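PTS system, IIA component (Enterococcus faecalis, PDB 3BED) probably acts as a phosphoryl-transferring IIA component of a mannose/sorbose-type sugar phosphotransferase system, forming a two-chain assembly. Local coordinates at residues Val62-Leu67 and Pro87-Val92. Sequence-based numbering, arbitrary orientation.
Sequences VPTLVL and PQLRVV
Thr64 and Val66 exchange all four backbone hydrogen bonds with segment 87-92: Thr64 N to Gln88 O (3.0 Å), Arg90 N to Thr64 O, Val66 N to Arg90 O (2.9 Å) and Val92 N to Val66 O. This ladder, with strand directions only 22° apart, defines a parallel pair. CA-H...O contacts supplement it, among them Leu89 CA to Thr64 O.

Thr64, Val66, Leu89 and Val91 share one face, where Leu89 CD1 touches Thr64 CG2 (3.6 Å) and Val66 CG2 (3.7 Å), both on the same side of it. On the face of Leu65, Leu67, Arg90 and Val92, the modelled Leu65 conformer sets CG beside its carbonyl carbon (chi1 -176°), from where CD1 reaches Arg90 O (3.4 Å) and Val92 CG2 (3.9 Å); Leu67 lies alongside Val92. Gln88 CB packs on Pro63 CA (3.7 Å).

Among polar side chains, Thr64 OG1 donates to Val62 O. The bent Arg90 chain turns NH1 back onto Pro87 O and Leu89 O, while NE forms a salt bridge with Asp112.

Helix 74-82 links the strands in a beta-alpha-beta crossover, covering Val66 and Val91; helix 111-124 covers Leu65 and Val92. Strand 7-13 flanks Leu65 and Leu67; strand 89-93 is outermost within the chain, but at Val92 an antiparallel strand of the second subunit continues the sheet.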
loop_
_atom_site.group_PDB
_atom_site.type_symbol
_atom_site.label_atom_id
_atom_site.label_comp_id
_atom_site.label_asym_id
_atom_site.label_seq_id
_atom_site.Cartn_x
_atom_site.Cartn_y
_atom_site.Cartn_z
ATOM N N VAL A 62 -13.590 -18.503 -12.952
ATOM C CA VAL A 62 -14.418 -17.653 -12.114
ATOM C C VAL A 62 -13.947 -16.191 -12.206
ATOM O O VAL A 62 -12.748 -15.941 -12.267
ATOM C CB VAL A 62 -14.366 -18.171 -10.671
ATOM C CG1 VAL A 62 -12.930 -18.286 -10.181
ATOM C CG2 VAL A 62 -15.240 -17.346 -9.740
ATOM N N PRO A 63 -14.873 -15.218 -12.250
ATOM C CA PRO A 63 -14.418 -13.811 -12.208
ATOM C C PRO A 63 -13.501 -13.557 -11.019
ATOM O O PRO A 63 -13.794 -13.959 -9.882
ATOM C CB PRO A 63 -15.726 -13.022 -12.076
ATOM C CG PRO A 63 -16.723 -13.905 -12.801
ATOM C CD PRO A 63 -16.351 -15.303 -12.389
ATOM N N THR A 64 -12.342 -12.978 -11.325
ATOM C CA THR A 64 -11.270 -12.824 -10.350
ATOM C C THR A 64 -10.543 -11.518 -10.550
ATOM O O THR A 64 -10.317 -11.116 -11.690
ATOM C CB THR A 64 -10.258 -13.967 -10.516
ATOM O OG1 THR A 64 -10.906 -15.224 -10.221
ATOM C CG2 THR A 64 -9.081 -13.769 -9.548
ATOM N N LEU A 65 -10.182 -10.833 -9.457
ATOM C CA LEU A 65 -9.377 -9.621 -9.567
ATOM C C LEU A 65 -8.109 -9.790 -8.769
ATOM O O LEU A 65 -8.145 -10.163 -7.584
ATOM C CB LEU A 65 -10.159 -8.460 -8.998
ATOM C CG LEU A 65 -9.562 -7.074 -9.076
ATOM C CD1 LEU A 65 -9.035 -6.744 -10.450
ATOM C CD2 LEU A 65 -10.664 -6.105 -8.707
ATOM N N VAL A 66 -6.995 -9.510 -9.424
ATOM C CA VAL A 66 -5.702 -9.447 -8.748
ATOM C C VAL A 66 -5.450 -7.974 -8.438
ATOM O O VAL A 66 -5.580 -7.110 -9.321
ATOM C CB VAL A 66 -4.535 -9.924 -9.659
ATOM C CG1 VAL A 66 -3.192 -9.604 -9.011
ATOM C CG2 VAL A 66 -4.627 -11.449 -9.870
ATOM N N LEU A 67 -5.101 -7.686 -7.191
ATOM C CA LEU A 67 -4.597 -6.350 -6.813
ATOM C C LEU A 67 -3.112 -6.543 -6.619
ATOM O O LEU A 67 -2.708 -7.262 -5.684
ATOM C CB LEU A 67 -5.217 -5.882 -5.509
ATOM C CG LEU A 67 -6.752 -5.764 -5.538
ATOM C CD1 LEU A 67 -7.282 -5.040 -4.313
ATOM C CD2 LEU A 67 -7.259 -5.112 -6.857
ATOM N N PRO A 87 -10.069 -15.794 -18.937
ATOM C CA PRO A 87 -10.760 -14.671 -19.562
ATOM C C PRO A 87 -11.560 -13.768 -18.598
ATOM O O PRO A 87 -11.935 -12.627 -18.944
ATOM C CB PRO A 87 -11.727 -15.364 -20.548
ATOM C CG PRO A 87 -11.960 -16.698 -20.002
ATOM C CD PRO A 87 -10.667 -17.094 -19.322
ATOM N N GLN A 88 -11.796 -14.239 -17.382
ATOM C CA GLN A 88 -12.528 -13.410 -16.425
ATOM C C GLN A 88 -11.642 -12.903 -15.286
ATOM O O GLN A 88 -12.157 -12.508 -14.239
ATOM C CB GLN A 88 -13.717 -14.190 -15.864
ATOM C CG GLN A 88 -14.648 -14.750 -16.965
ATOM C CD GLN A 88 -15.970 -15.172 -16.417
ATOM O OE1 GLN A 88 -16.142 -16.326 -16.068
ATOM N NE2 GLN A 88 -16.887 -14.222 -16.261
ATOM N N LEU A 89 -10.317 -12.915 -15.521
ATOM C CA LEU A 89 -9.351 -12.363 -14.587
ATOM C C LEU A 89 -9.018 -10.956 -15.007
ATOM O O LEU A 89 -8.793 -10.704 -16.196
ATOM C CB LEU A 89 -8.070 -13.209 -14.636
ATOM C CG LEU A 89 -6.838 -12.642 -13.889
ATOM C CD1 LEU A 89 -7.097 -12.638 -12.387
ATOM C CD2 LEU A 89 -5.597 -13.469 -14.202
ATOM N N ARG A 90 -9.000 -10.023 -14.045
ATOM C CA ARG A 90 -8.497 -8.673 -14.285
ATOM C C ARG A 90 -7.411 -8.357 -13.252
ATOM O O ARG A 90 -7.306 -9.042 -12.227
ATOM C CB ARG A 90 -9.620 -7.622 -14.227
ATOM C CG ARG A 90 -10.837 -7.909 -15.157
ATOM C CD ARG A 90 -10.533 -7.560 -16.637
ATOM N NE ARG A 90 -11.691 -7.830 -17.492
ATOM C CZ ARG A 90 -12.107 -9.035 -17.896
ATOM N NH1 ARG A 90 -11.425 -10.149 -17.614
ATOM N NH2 ARG A 90 -13.234 -9.115 -18.624
ATOM N N VAL A 91 -6.659 -7.293 -13.524
ATOM C CA VAL A 91 -5.518 -6.905 -12.698
ATOM C C VAL A 91 -5.522 -5.405 -12.524
ATOM O O VAL A 91 -5.640 -4.670 -13.495
ATOM C CB VAL A 91 -4.181 -7.312 -13.373
ATOM C CG1 VAL A 91 -2.979 -6.890 -12.507
ATOM C CG2 VAL A 91 -4.137 -8.842 -13.640
ATOM N N VAL A 92 -5.400 -4.958 -11.266
ATOM C CA VAL A 92 -5.168 -3.555 -10.944
ATOM C C VAL A 92 -3.861 -3.465 -10.153
ATOM O O VAL A 92 -3.648 -4.226 -9.191
ATOM C CB VAL A 92 -6.322 -2.984 -10.103
ATOM C CG1 VAL A 92 -6.084 -1.520 -9.761
ATOM C CG2 VAL A 92 -7.665 -3.165 -10.865
#